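Local atomic coordinates of beta-1,3-glucosyltransferase (Paecilomyces sp. J18, PDB entry 5JVV), a protein that is a glucosyltransferase-type, carbohydrate-active protein, probably built as a beta-sandwich of two curved, largely antiparallel sheets. Residues A[104-109]-A[237-242]; A[63-68]-A[273-278]; A[146-151]-A[221-226]; A[89-94]-A[288-293]; A[127-132]-A[172-177]. One frame throughout, in Å; residues are numbered along the deposited sequence.

Interaction 1: residues A[104-109]-A[237-242]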
# COMPACT_ATOMS: atom_id res chain seq x y z
N PHE A 104 0.38 0.85 -0.13
CA PHE A 104 1.41 1.18 -1.10
C PHE A 104 0.65 1.34 -2.41
O PHE A 104 0.03 0.40 -2.89
CB PHE A 104 2.45 0.05 -1.20
CG PHE A 104 3.45 0.23 -2.32
CD1 PHE A 104 3.94 1.49 -2.66
CD2 PHE A 104 3.95 -0.89 -3.00
CE1 PHE A 104 4.89 1.64 -3.69
CE2 PHE A 104 4.88 -0.75 -4.04
CZ PHE A 104 5.36 0.52 -4.37
N TRP A 105 0.65 2.55 -2.96
CA TRP A 105 -0.25 2.84 -4.06
C TRP A 105 0.27 3.99 -4.92
O TRP A 105 1.33 4.54 -4.64
CB TRP A 105 -1.66 3.13 -3.52
CG TRP A 105 -1.78 4.31 -2.59
CD1 TRP A 105 -1.21 4.46 -1.36
CD2 TRP A 105 -2.55 5.49 -2.83
NE1 TRP A 105 -1.59 5.68 -0.81
CE2 TRP A 105 -2.40 6.33 -1.70
CE3 TRP A 105 -3.36 5.92 -3.89
CZ2 TRP A 105 -3.03 7.58 -1.61
CZ3 TRP A 105 -3.98 7.16 -3.79
CH2 TRP A 105 -3.81 7.97 -2.66
N THR A 106 -0.45 4.31 -5.99
CA THR A 106 -0.03 5.38 -6.89
C THR A 106 -1.17 6.34 -7.14
O THR A 106 -2.33 5.94 -7.18
CB THR A 106 0.50 4.83 -8.26
OG1 THR A 106 -0.59 4.56 -9.14
CG2 THR A 106 1.36 3.57 -8.07
N VAL A 107 -0.84 7.61 -7.29
CA VAL A 107 -1.88 8.62 -7.49
C VAL A 107 -1.39 9.75 -8.39
O VAL A 107 -0.20 10.06 -8.43
CB VAL A 107 -2.34 9.17 -6.12
CG1 VAL A 107 -1.28 10.07 -5.51
CG2 VAL A 107 -3.67 9.90 -6.25
N GLY A 108 -2.32 10.35 -9.13
CA GLY A 108 -2.00 11.51 -9.94
C GLY A 108 -2.08 12.79 -9.12
O GLY A 108 -1.98 12.75 -7.90
N ASP A 109 -2.29 13.92 -9.79
CA ASP A 109 -2.28 15.21 -9.10
C ASP A 109 -3.58 15.51 -8.38
O ASP A 109 -3.64 16.40 -7.52
CB ASP A 109 -1.93 16.34 -10.07
CG ASP A 109 -0.52 16.22 -10.61
OD1 ASP A 109 -0.36 16.29 -11.85
OD2 ASP A 109 0.42 16.07 -9.80
N LYS A 237 -2.11 8.88 -16.00
CA LYS A 237 -1.03 9.78 -16.26
C LYS A 237 0.18 9.45 -15.38
O LYS A 237 0.05 8.64 -14.57
CB LYS A 237 -1.51 11.17 -16.02
CG LYS A 237 -2.50 11.44 -17.08
CD LYS A 237 -3.14 12.73 -16.92
CE LYS A 237 -3.95 13.00 -18.15
NZ LYS A 237 -4.33 14.32 -17.76
N PRO A 238 1.31 10.10 -15.55
CA PRO A 238 2.43 9.77 -14.66
C PRO A 238 1.99 9.84 -13.19
O PRO A 238 1.23 10.74 -12.82
CB PRO A 238 3.47 10.85 -15.00
CG PRO A 238 3.19 11.18 -16.44
CD PRO A 238 1.69 11.11 -16.57
N GLN A 239 2.43 8.87 -12.38
CA GLN A 239 1.90 8.69 -11.03
C GLN A 239 2.97 8.93 -9.99
O GLN A 239 4.13 8.62 -10.22
CB GLN A 239 1.42 7.24 -10.84
CG GLN A 239 0.30 6.81 -11.78
CD GLN A 239 -1.03 7.37 -11.37
OE1 GLN A 239 -1.62 6.94 -10.37
NE2 GLN A 239 -1.53 8.34 -12.13
N LYS A 240 2.58 9.46 -8.84
CA LYS A 240 3.45 9.47 -7.67
C LYS A 240 3.26 8.15 -6.93
O LYS A 240 2.13 7.66 -6.83
CB LYS A 240 3.07 10.61 -6.74
CG LYS A 240 3.36 11.98 -7.29
CD LYS A 240 2.92 13.06 -6.32
CE LYS A 240 1.41 13.02 -6.09
NZ LYS A 240 0.89 14.31 -5.54
N LEU A 241 4.35 7.59 -6.42
CA LEU A 241 4.29 6.43 -5.54
C LEU A 241 4.06 6.88 -4.11
O LEU A 241 4.66 7.87 -3.66
CB LEU A 241 5.58 5.62 -5.62
CG LEU A 241 5.92 5.05 -7.00
CD1 LEU A 241 7.30 4.39 -7.02
CD2 LEU A 241 4.86 4.07 -7.42
N VAL A 242 3.20 6.17 -3.38
CA VAL A 242 2.82 6.57 -2.03
C VAL A 242 2.89 5.40 -1.07
O VAL A 242 2.41 4.30 -1.37
CB VAL A 242 1.38 7.13 -1.99
CG1 VAL A 242 1.04 7.66 -0.59
CG2 VAL A 242 1.19 8.24 -3.03
O HOH W 1 -4.16 8.50 -10.92
O HOH W 2 -1.91 14.52 -4.97
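Trp105 and Val242 form an antiparallel hydrogen-bonded pair, with Trp105 N to Val242 O at 2.9 Å and Val242 N to Trp105 O at 2.8 Å. Val107 and Lys240 do the same two residues on, with Val107 N to Lys240 O at 3.0 Å and Lys240 N to Val107 O at 2.9 Å. Thr106 and Leu241 are the non-hydrogen-bonded pair between them.

Among side chains, Thr106 OG1 donates to Gln239 OE1 at 2.9 Å, in the carbonyl plane and on a lone pair. A bend at chi2 (-76°) turns the Gln239 amide to this hydroxyl. Its NE2 donates to Lys237 O and to a water, so both ends of the amide are held.

The apolar contacts lie on two faces of the sheet. Val242 CB sits over the Trp105 indole, 3.8 Å from the centroid of the five-membered ring. Trp105 NE1 hydrogen-bonds Asp244 OD1, just beyond the segment. Val107 CG1 meets Val242 CG2 on the sheet face of Trp105 at 3.9 Å. On the face of Thr106 and Leu241, Thr106 CG2 lies alongside Leu241 CD2 at 3.6 Å. This is antiparallel strand pairing within a beta-sandwich; Leu241 packs on Leu294 of the second sheet.

Interaction 2: residues A[63-68]-A[273-278]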
# COMPACT_ATOMS: atom_id res chain seq x y z
N LEU A 63 -4.57 8.60 23.45
CA LEU A 63 -5.07 9.80 22.78
C LEU A 63 -6.52 10.10 23.10
O LEU A 63 -7.31 9.21 23.43
CB LEU A 63 -4.95 9.64 21.26
CG LEU A 63 -3.58 9.24 20.74
CD1 LEU A 63 -3.64 8.96 19.26
CD2 LEU A 63 -2.57 10.35 21.04
N SER A 64 -6.88 11.38 23.01
CA SER A 64 -8.28 11.77 23.11
C SER A 64 -9.08 11.24 21.94
O SER A 64 -8.57 11.13 20.82
CB SER A 64 -8.40 13.29 23.15
OG SER A 64 -9.77 13.66 23.12
N LEU A 65 -10.35 10.92 22.17
CA LEU A 65 -11.21 10.47 21.09
C LEU A 65 -11.48 11.59 20.08
O LEU A 65 -11.90 11.34 18.96
CB LEU A 65 -12.53 9.93 21.63
CG LEU A 65 -12.47 8.77 22.63
CD1 LEU A 65 -13.88 8.28 22.93
CD2 LEU A 65 -11.60 7.66 22.08
N THR A 66 -11.23 12.83 20.49
CA THR A 66 -11.41 13.97 19.59
C THR A 66 -10.08 14.58 19.15
O THR A 66 -10.04 15.69 18.63
CB THR A 66 -12.35 15.04 20.21
OG1 THR A 66 -11.83 15.51 21.46
CG2 THR A 66 -13.73 14.45 20.46
N ASP A 67 -9.00 13.84 19.35
CA ASP A 67 -7.71 14.20 18.78
C ASP A 67 -7.81 14.09 17.26
O ASP A 67 -8.71 13.41 16.74
CB ASP A 67 -6.64 13.23 19.29
CG ASP A 67 -5.24 13.81 19.24
OD1 ASP A 67 -4.74 14.27 20.29
OD2 ASP A 67 -4.64 13.81 18.14
N ILE A 68 -6.89 14.74 16.55
CA ILE A 68 -6.80 14.60 15.10
C ILE A 68 -6.63 13.12 14.74
O ILE A 68 -7.27 12.61 13.83
CB ILE A 68 -5.59 15.40 14.54
CG1 ILE A 68 -5.81 16.90 14.77
CG2 ILE A 68 -5.38 15.12 13.07
CD1 ILE A 68 -4.62 17.77 14.41
N CYS A 273 -13.76 1.93 16.27
CA CYS A 273 -12.42 1.94 15.69
C CYS A 273 -11.56 3.03 16.34
O CYS A 273 -10.41 2.79 16.71
CB CYS A 273 -12.53 2.18 14.18
SG CYS A 273 -10.95 2.03 13.32
N ILE A 274 -12.13 4.22 16.48
CA ILE A 274 -11.40 5.34 17.08
C ILE A 274 -11.05 5.00 18.53
O ILE A 274 -9.92 5.26 18.97
CB ILE A 274 -12.20 6.65 16.98
CG1 ILE A 274 -12.27 7.09 15.52
CG2 ILE A 274 -11.54 7.75 17.80
CD1 ILE A 274 -13.26 8.23 15.25
N ASP A 275 -11.99 4.41 19.25
CA ASP A 275 -11.73 3.96 20.63
C ASP A 275 -10.51 3.03 20.71
O ASP A 275 -9.63 3.24 21.53
CB ASP A 275 -12.98 3.31 21.23
CG ASP A 275 -12.82 2.97 22.71
OD1 ASP A 275 -12.25 3.77 23.46
OD2 ASP A 275 -13.28 1.88 23.12
N PHE A 276 -10.45 2.03 19.84
CA PHE A 276 -9.34 1.08 19.85
C PHE A 276 -8.02 1.79 19.54
O PHE A 276 -7.03 1.65 20.28
CB PHE A 276 -9.61 -0.02 18.82
CG PHE A 276 -8.68 -1.19 18.91
CD1 PHE A 276 -9.08 -2.37 19.52
CD2 PHE A 276 -7.40 -1.12 18.36
CE1 PHE A 276 -8.21 -3.46 19.60
CE2 PHE A 276 -6.53 -2.21 18.43
CZ PHE A 276 -6.94 -3.37 19.06
N VAL A 277 -8.01 2.58 18.47
CA VAL A 277 -6.78 3.25 18.05
C VAL A 277 -6.31 4.28 19.09
O VAL A 277 -5.12 4.38 19.39
CB VAL A 277 -6.94 3.90 16.66
CG1 VAL A 277 -5.70 4.70 16.30
CG2 VAL A 277 -7.20 2.83 15.61
N ALA A 278 -7.25 5.01 19.66
CA ALA A 278 -6.88 6.02 20.66
C ALA A 278 -6.34 5.43 21.95
O ALA A 278 -5.38 5.96 22.53
CB ALA A 278 -8.08 6.91 20.96
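Leu63 N donates to Ala278 O at 2.9 Å, with an N-H...O angle of 161°. The donor is tilted 30° from the carbonyl plane. This is the one hydrogen bond between the loop 63-68 and the helical residues 273-278. Ala278 lies in the last turn of helix 269-279, where carbonyls run short of partners within the helix. Val277 O, just before it, is hydrogen-bonded by Arg70 NH2, at the start of strand 70-77 that follows the loop.

The rest is apolar. Leu65 lays its CD2 branch against the helix, 3.8 Å from Ala278 CB and 4.0 Å from Asp275 CA. Ile274 CG2 stands anti to its own N and comes within 3.8 Å of Leu65 O. Ala278 CB also lies 3.5 Å from Leu63 O. Asp275 OD2 hydrogen-bonds Thr265 OG1.

The loop holds its own shape. Ser64 to Asp67 is a type I turn, and Ser64 OG accepts from Thr66 N at 3.1 Å, an ST turn. Cys273, earlier in the helix, is disulfide-bonded to Cys248. Such a surface contact is light: one backbone bond satisfies a carbonyl near the helix C terminus, and Leu65 CD2 and Leu63 CB pack on the helix beside it.

Interaction 3: residues A[146-151]-A[221-226]; sequences DQTGTT and TPMGNF
Gln147 reaches across to the backbone of Asn225, and Asn225 answers with its own side chain. Asn225 N donates to Gln147 OE1 at 2.9 Å, in the carbonyl plane and on a lone pair. Asn225 ND2 donates to Asp146 O at 2.9 Å, with that oxygen in the amide plane. The Gln147 amide is held at its other end too, since NE2 donates to Thr151 OG1 at 2.8 Å. A water also donates to OE1 and to Asn225 O.

Two backbone bonds continue the pairing: Thr148 N to Pro222 O at 2.9 Å and Gly149 N to Met223 O at 2.9 Å. Waters link the outer polar groups. One joins Asp146 OD1 to Thr221 OG1, and another joins Thr148 OG1 to Thr221 O. Thr221 CG2 packs 3.4 Å from Gln147 N.

The loop leading to strand 150-153 of one sheet is thereby joined to edge strand 224-226 of the other. There Met223 and Gly224 lie opposite Leu197 of strand 195-201 in a classic beta bulge.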
# COMPACT_ATOMS: atom_id res chain seq x y z
N ASP A 146 -5.09 -15.87 -16.11
CA ASP A 146 -3.63 -15.70 -16.14
C ASP A 146 -3.24 -14.88 -14.92
O ASP A 146 -2.62 -13.81 -15.03
CB ASP A 146 -3.14 -15.04 -17.44
CG ASP A 146 -1.61 -14.95 -17.52
OD1 ASP A 146 -0.93 -15.77 -16.86
OD2 ASP A 146 -1.09 -14.05 -18.21
N GLN A 147 -3.60 -15.39 -13.75
CA GLN A 147 -3.47 -14.64 -12.51
C GLN A 147 -3.64 -15.60 -11.34
O GLN A 147 -4.53 -16.45 -11.36
CB GLN A 147 -4.52 -13.53 -12.51
CG GLN A 147 -5.17 -13.20 -11.19
CD GLN A 147 -6.26 -12.14 -11.34
OE1 GLN A 147 -6.01 -11.06 -11.89
NE2 GLN A 147 -7.46 -12.45 -10.86
N THR A 148 -2.76 -15.50 -10.34
CA THR A 148 -2.86 -16.40 -9.18
C THR A 148 -3.85 -15.90 -8.14
O THR A 148 -4.43 -16.70 -7.40
CB THR A 148 -1.50 -16.67 -8.51
OG1 THR A 148 -0.93 -15.45 -8.02
CG2 THR A 148 -0.55 -17.33 -9.49
N GLY A 149 -4.04 -14.59 -8.08
CA GLY A 149 -5.03 -14.01 -7.19
C GLY A 149 -6.45 -14.29 -7.67
O GLY A 149 -6.66 -14.86 -8.73
N THR A 150 -7.42 -13.88 -6.86
CA THR A 150 -8.82 -14.11 -7.20
C THR A 150 -9.54 -12.79 -7.39
O THR A 150 -9.57 -11.96 -6.48
CB THR A 150 -9.53 -14.92 -6.10
OG1 THR A 150 -8.86 -16.17 -5.91
CG2 THR A 150 -10.98 -15.20 -6.48
N THR A 151 -10.11 -12.57 -8.57
CA THR A 151 -10.86 -11.34 -8.82
C THR A 151 -12.18 -11.37 -8.06
O THR A 151 -12.95 -12.32 -8.19
CB THR A 151 -11.16 -11.16 -10.31
OG1 THR A 151 -9.93 -11.07 -11.05
CG2 THR A 151 -11.98 -9.89 -10.52
N THR A 221 3.44 -16.25 -13.39
CA THR A 221 2.07 -15.74 -13.46
C THR A 221 1.88 -14.58 -12.48
O THR A 221 2.30 -14.68 -11.33
CB THR A 221 1.07 -16.86 -13.12
OG1 THR A 221 1.30 -17.97 -13.99
CG2 THR A 221 -0.37 -16.37 -13.27
N PRO A 222 1.27 -13.47 -12.94
CA PRO A 222 1.03 -12.33 -12.04
C PRO A 222 0.10 -12.72 -10.90
O PRO A 222 -0.72 -13.63 -11.08
CB PRO A 222 0.29 -11.33 -12.92
CG PRO A 222 0.67 -11.68 -14.31
CD PRO A 222 0.85 -13.18 -14.32
N MET A 223 0.19 -12.03 -9.77
CA MET A 223 -0.80 -12.24 -8.72
C MET A 223 -2.07 -11.47 -9.05
O MET A 223 -3.17 -11.96 -8.81
CB MET A 223 -0.26 -11.84 -7.35
CG MET A 223 -1.16 -12.30 -6.21
SD MET A 223 -0.38 -12.15 -4.59
CE MET A 223 -0.39 -10.37 -4.33
N GLY A 224 -1.92 -10.28 -9.62
CA GLY A 224 -3.04 -9.50 -10.12
C GLY A 224 -2.78 -9.11 -11.57
O GLY A 224 -1.77 -8.47 -11.86
N ASN A 225 -3.67 -9.49 -12.47
CA ASN A 225 -3.48 -9.21 -13.89
C ASN A 225 -4.56 -8.25 -14.37
O ASN A 225 -5.66 -8.67 -14.74
CB ASN A 225 -3.49 -10.51 -14.71
CG ASN A 225 -2.97 -10.33 -16.13
OD1 ASN A 225 -2.96 -9.22 -16.67
ND2 ASN A 225 -2.56 -11.44 -16.75
N PHE A 226 -4.25 -6.95 -14.34
CA PHE A 226 -5.24 -5.94 -14.70
C PHE A 226 -5.18 -5.66 -16.19
O PHE A 226 -4.43 -4.81 -16.67
CB PHE A 226 -5.08 -4.67 -13.85
CG PHE A 226 -5.32 -4.91 -12.38
CD1 PHE A 226 -6.56 -4.68 -11.81
CD2 PHE A 226 -4.29 -5.39 -11.57
CE1 PHE A 226 -6.79 -4.90 -10.45
CE2 PHE A 226 -4.49 -5.62 -10.22
CZ PHE A 226 -5.75 -5.38 -9.65
O HOH W 3 -0.32 -18.28 -16.35
O HOH W 4 -7.79 -10.28 -14.28
O HOH W 5 1.75 -15.17 -8.71

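Interaction 4: residues A[89-94]-A[288-293]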
# COMPACT_ATOMS: atom_id res chain seq x y z
N ASP A 89 11.25 -3.89 -2.50
CA ASP A 89 11.62 -4.94 -1.57
C ASP A 89 11.26 -4.46 -0.17
O ASP A 89 11.85 -3.51 0.36
CB ASP A 89 13.12 -5.28 -1.70
CG ASP A 89 13.56 -6.39 -0.76
OD1 ASP A 89 13.08 -6.44 0.38
OD2 ASP A 89 14.43 -7.21 -1.17
N ILE A 90 10.26 -5.12 0.43
CA ILE A 90 9.68 -4.68 1.70
C ILE A 90 9.85 -5.79 2.73
O ILE A 90 9.38 -6.91 2.53
CB ILE A 90 8.18 -4.36 1.50
CG1 ILE A 90 8.02 -3.27 0.44
CG2 ILE A 90 7.53 -3.94 2.81
CD1 ILE A 90 6.61 -3.16 -0.14
N LYS A 91 10.55 -5.49 3.82
CA LYS A 91 10.80 -6.48 4.86
C LYS A 91 9.59 -6.64 5.79
O LYS A 91 9.32 -7.73 6.30
CB LYS A 91 12.05 -6.10 5.66
CG LYS A 91 12.36 -7.04 6.82
CD LYS A 91 13.43 -6.49 7.75
CE LYS A 91 14.80 -6.40 7.08
NZ LYS A 91 15.32 -7.75 6.72
N HIS A 92 8.86 -5.55 6.00
CA HIS A 92 7.78 -5.53 6.97
C HIS A 92 6.76 -4.51 6.51
O HIS A 92 7.13 -3.48 5.94
CB HIS A 92 8.35 -5.12 8.34
CG HIS A 92 7.44 -5.38 9.51
ND1 HIS A 92 6.44 -4.51 9.88
CD2 HIS A 92 7.44 -6.37 10.43
CE1 HIS A 92 5.84 -4.97 10.96
NE2 HIS A 92 6.42 -6.10 11.32
N MET A 93 5.49 -4.80 6.73
CA MET A 93 4.43 -3.83 6.47
C MET A 93 3.55 -3.78 7.71
O MET A 93 3.69 -4.63 8.59
CB MET A 93 3.60 -4.20 5.24
CG MET A 93 2.69 -5.42 5.41
SD MET A 93 1.46 -5.49 4.11
CE MET A 93 0.48 -4.08 4.55
N PRO A 94 2.66 -2.78 7.81
CA PRO A 94 1.85 -2.75 9.03
C PRO A 94 1.04 -4.04 9.17
O PRO A 94 0.53 -4.60 8.17
CB PRO A 94 0.96 -1.52 8.82
CG PRO A 94 1.87 -0.59 8.06
CD PRO A 94 2.60 -1.49 7.08
N TYR A 288 4.14 -0.83 11.23
CA TYR A 288 5.22 -0.12 10.56
C TYR A 288 5.63 -0.76 9.25
O TYR A 288 5.47 -1.96 9.06
CB TYR A 288 6.45 0.02 11.46
CG TYR A 288 7.22 -1.26 11.76
CD1 TYR A 288 8.26 -1.69 10.94
CD2 TYR A 288 6.93 -2.00 12.90
CE1 TYR A 288 8.97 -2.84 11.24
CE2 TYR A 288 7.64 -3.14 13.21
CZ TYR A 288 8.66 -3.56 12.37
OH TYR A 288 9.38 -4.70 12.66
N TRP A 289 6.13 0.07 8.35
CA TRP A 289 6.80 -0.40 7.14
C TRP A 289 8.29 -0.48 7.40
O TRP A 289 8.87 0.40 8.05
CB TRP A 289 6.59 0.59 5.99
CG TRP A 289 5.19 0.77 5.55
CD1 TRP A 289 4.29 1.67 6.03
CD2 TRP A 289 4.53 0.06 4.50
NE1 TRP A 289 3.09 1.55 5.36
CE2 TRP A 289 3.22 0.57 4.41
CE3 TRP A 289 4.92 -0.97 3.62
CZ2 TRP A 289 2.29 0.09 3.50
CZ3 TRP A 289 3.98 -1.44 2.71
CH2 TRP A 289 2.69 -0.91 2.65
N GLU A 290 8.93 -1.53 6.88
CA GLU A 290 10.39 -1.54 6.81
C GLU A 290 10.71 -1.85 5.36
O GLU A 290 10.44 -2.95 4.87
CB GLU A 290 11.04 -2.57 7.74
CG GLU A 290 12.56 -2.47 7.69
CD GLU A 290 13.27 -3.28 8.76
OE1 GLU A 290 12.61 -3.77 9.70
OE2 GLU A 290 14.51 -3.41 8.66
N ILE A 291 11.24 -0.85 4.67
CA ILE A 291 11.45 -0.96 3.24
C ILE A 291 12.94 -1.10 2.95
O ILE A 291 13.74 -0.23 3.33
CB ILE A 291 10.88 0.28 2.51
CG1 ILE A 291 9.37 0.36 2.74
CG2 ILE A 291 11.21 0.24 1.02
CD1 ILE A 291 8.79 1.77 2.62
N ASN A 292 13.33 -2.20 2.31
CA ASN A 292 14.73 -2.40 1.94
C ASN A 292 15.15 -1.51 0.78
O ASN A 292 16.17 -0.82 0.85
CB ASN A 292 14.98 -3.86 1.58
CG ASN A 292 15.19 -4.72 2.79
OD1 ASN A 292 15.79 -4.29 3.78
ND2 ASN A 292 14.69 -5.95 2.74
N TYR A 293 14.38 -1.55 -0.30
CA TYR A 293 14.67 -0.66 -1.42
C TYR A 293 13.49 -0.47 -2.33
O TYR A 293 12.53 -1.25 -2.31
CB TYR A 293 15.86 -1.15 -2.24
CG TYR A 293 15.68 -2.46 -2.99
CD1 TYR A 293 14.97 -2.53 -4.19
CD2 TYR A 293 16.26 -3.63 -2.51
CE1 TYR A 293 14.84 -3.74 -4.88
CE2 TYR A 293 16.13 -4.83 -3.19
CZ TYR A 293 15.42 -4.88 -4.37
OH TYR A 293 15.30 -6.08 -5.05
O HOH W 6 15.15 -8.14 -3.59
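A chi1 of -166° swings the His92 ring away from its own N, and a chi1 of 69° sets the Tyr288 ring between N and carbonyl carbon. These settings bring the two rings face to face. They form an offset stack with planes 3° apart and centroids 3.7 Å apart. His92 ND1 also donates to Tyr288 O at 2.8 Å; the oxygen lies in the ring plane, but ND1 approaches from above the carbonyl plane. His92 NE2 hydrogen-bonds Glu286 OE1, so both ring nitrogens are held.

Trp289 turns one face to Met93 and Pro94. Pro94 CD lies over its five-membered ring, 3.4 Å from the centroid, and Met93 CB lies over the rim of the six-membered ring on the same face. At the far end Asp89 CB sits over the Tyr293 ring, 3.5 Å from its centroid. Asn292 ND2 donates to Asp89 OD1 at 2.9 Å from above the carboxylate plane, and Arg202 forms a salt bridge to the same oxygen.

Two backbone oxygens each take two donors. Asp89 O accepts from Asn292 N at 2.8 Å and from Tyr293 N. Glu290 O accepts from Lys91 N and His92 N. These are two classic beta bulges. Strand 84-90 pairs with strand 289-297 in one sheet of the sandwich, and the chain then turns a corner at Lys91.

Interaction 5: residues A[127-132]-A[172-177]; sequences SQNTMV and GSYGSS
Asn129 and Ser173 make the one direct hydrogen bond of this contact. Asn129 N donates to Ser173 OG at 3.0 Å, and the N-H...O angle of 171° is nearly straight. With chi1 at 61°, the Ser173 hydroxyl lies between its own backbone N and carbonyl carbon, which points it at the backbone N-H of Asn129. The same oxygen bonds Thr170 O, so it serves as acceptor and donor at once.

A water makes a second link. It donates to Ser127 O at 3.0 Å and accepts from Gly172 N at 3.0 Å. Within 172-177, Ser177 OG donates to Tyr174 O at 2.9 Å, in the carbonyl plane, and so ties Ser177 of the helix back to Tyr174.

Packing centres on Tyr174. Its CB lies 3.2 Å from Asn129 N and 3.5 Å from Gln128 C. The Asn129 side chain crosses that of Tyr174 at about a right angle, yet the amide and ring planes are only 10° apart. Asn129 OD1 comes within 3.9 Å of Tyr174 CD1. That amide is fixed elsewhere, with OD1 bonded to Glu121 N and ND2 to Ile119 O. The Tyr174 ring packs further on Met93.

The join therefore combines polar bonds to the backbone with the packing of Tyr174. A serine hydroxyl and one water satisfy backbone groups beside strand 130-134 and helix 175-180.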
# COMPACT_ATOMS: atom_id res chain seq x y z
N SER A 127 -5.71 -10.53 6.23
CA SER A 127 -4.55 -11.41 6.15
C SER A 127 -4.03 -11.63 4.73
O SER A 127 -2.90 -12.11 4.55
CB SER A 127 -4.86 -12.76 6.79
OG SER A 127 -5.98 -13.36 6.18
N GLN A 128 -4.84 -11.29 3.73
CA GLN A 128 -4.42 -11.44 2.34
C GLN A 128 -4.52 -10.09 1.64
O GLN A 128 -5.45 -9.33 1.91
CB GLN A 128 -5.29 -12.50 1.62
CG GLN A 128 -5.12 -13.92 2.18
CD GLN A 128 -6.08 -14.93 1.59
OE1 GLN A 128 -6.75 -15.67 2.32
NE2 GLN A 128 -6.15 -15.00 0.27
N ASN A 129 -3.58 -9.78 0.76
CA ASN A 129 -3.56 -8.47 0.11
C ASN A 129 -4.78 -8.24 -0.77
O ASN A 129 -5.33 -9.18 -1.34
CB ASN A 129 -2.30 -8.32 -0.74
CG ASN A 129 -2.10 -6.91 -1.27
OD1 ASN A 129 -2.49 -5.93 -0.62
ND2 ASN A 129 -1.48 -6.79 -2.44
N THR A 130 -5.21 -6.99 -0.87
CA THR A 130 -6.20 -6.63 -1.88
C THR A 130 -5.61 -5.60 -2.81
O THR A 130 -5.27 -4.48 -2.44
CB THR A 130 -7.56 -6.15 -1.31
OG1 THR A 130 -7.36 -5.10 -0.36
CG2 THR A 130 -8.29 -7.30 -0.65
N MET A 131 -5.46 -6.02 -4.06
CA MET A 131 -4.98 -5.14 -5.13
C MET A 131 -6.20 -4.52 -5.77
O MET A 131 -7.17 -5.23 -6.06
CB MET A 131 -4.20 -5.96 -6.17
CG MET A 131 -2.93 -6.60 -5.60
SD MET A 131 -2.29 -7.92 -6.63
CE MET A 131 -3.49 -9.21 -6.23
N VAL A 132 -6.18 -3.21 -5.97
CA VAL A 132 -7.36 -2.51 -6.50
C VAL A 132 -6.94 -1.49 -7.55
O VAL A 132 -5.96 -0.76 -7.34
CB VAL A 132 -8.11 -1.73 -5.39
CG1 VAL A 132 -9.45 -1.20 -5.91
CG2 VAL A 132 -8.33 -2.59 -4.16
N GLY A 172 -0.17 -15.15 2.81
CA GLY A 172 1.15 -14.65 3.11
C GLY A 172 1.48 -13.33 2.44
O GLY A 172 2.58 -12.80 2.60
N SER A 173 0.50 -12.77 1.72
CA SER A 173 0.77 -11.59 0.90
C SER A 173 0.51 -10.27 1.60
O SER A 173 0.73 -9.20 1.01
CB SER A 173 -0.01 -11.66 -0.41
OG SER A 173 -1.42 -11.69 -0.19
N TYR A 174 0.06 -10.32 2.86
CA TYR A 174 -0.31 -9.09 3.57
C TYR A 174 -0.13 -9.21 5.08
O TYR A 174 -0.28 -10.29 5.65
CB TYR A 174 -1.77 -8.72 3.23
CG TYR A 174 -2.31 -7.48 3.92
CD1 TYR A 174 -2.31 -6.25 3.27
CD2 TYR A 174 -2.82 -7.54 5.21
CE1 TYR A 174 -2.81 -5.11 3.89
CE2 TYR A 174 -3.31 -6.40 5.86
CZ TYR A 174 -3.30 -5.19 5.17
OH TYR A 174 -3.78 -4.06 5.78
N GLY A 175 0.17 -8.08 5.72
CA GLY A 175 0.03 -7.95 7.16
C GLY A 175 0.86 -8.93 7.97
O GLY A 175 2.01 -9.17 7.65
N SER A 176 0.26 -9.49 9.01
CA SER A 176 1.01 -10.32 9.95
C SER A 176 1.64 -11.54 9.28
O SER A 176 2.78 -11.89 9.59
CB SER A 176 0.12 -10.71 11.13
OG SER A 176 -0.41 -9.55 11.75
N SER A 177 0.93 -12.15 8.33
CA SER A 177 1.46 -13.33 7.63
C SER A 177 2.65 -12.99 6.73
O SER A 177 3.58 -13.78 6.57
CB SER A 177 0.36 -14.04 6.83
OG SER A 177 -0.13 -13.22 5.78
O HOH W 7 -2.53 -15.09 4.70

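How the interactions relate
From the N terminus, residues 63-68 open interaction 2, 89-94 open interaction 4 and 104-109 open interaction 1. Then 127-132 and 146-151 open interactions 5 and 3. Interaction 5 closes first at 172-177, interaction 3 at 221-226; these two cross. Both fall within the span of interaction 1, which closes at 237-242. Interaction 2 closes at 273-278 and interaction 4 at 288-293. They cross each other, and each encloses interaction 1. Interaction 1 pairs strands within one sheet and interaction 4 within the other; the two contacts touch where Phe104 packs on Trp289. Met131 packs interaction 5 against interaction 3, and Met93 packs interaction 4 against interaction 5. Interaction 2 stands apart at the surface.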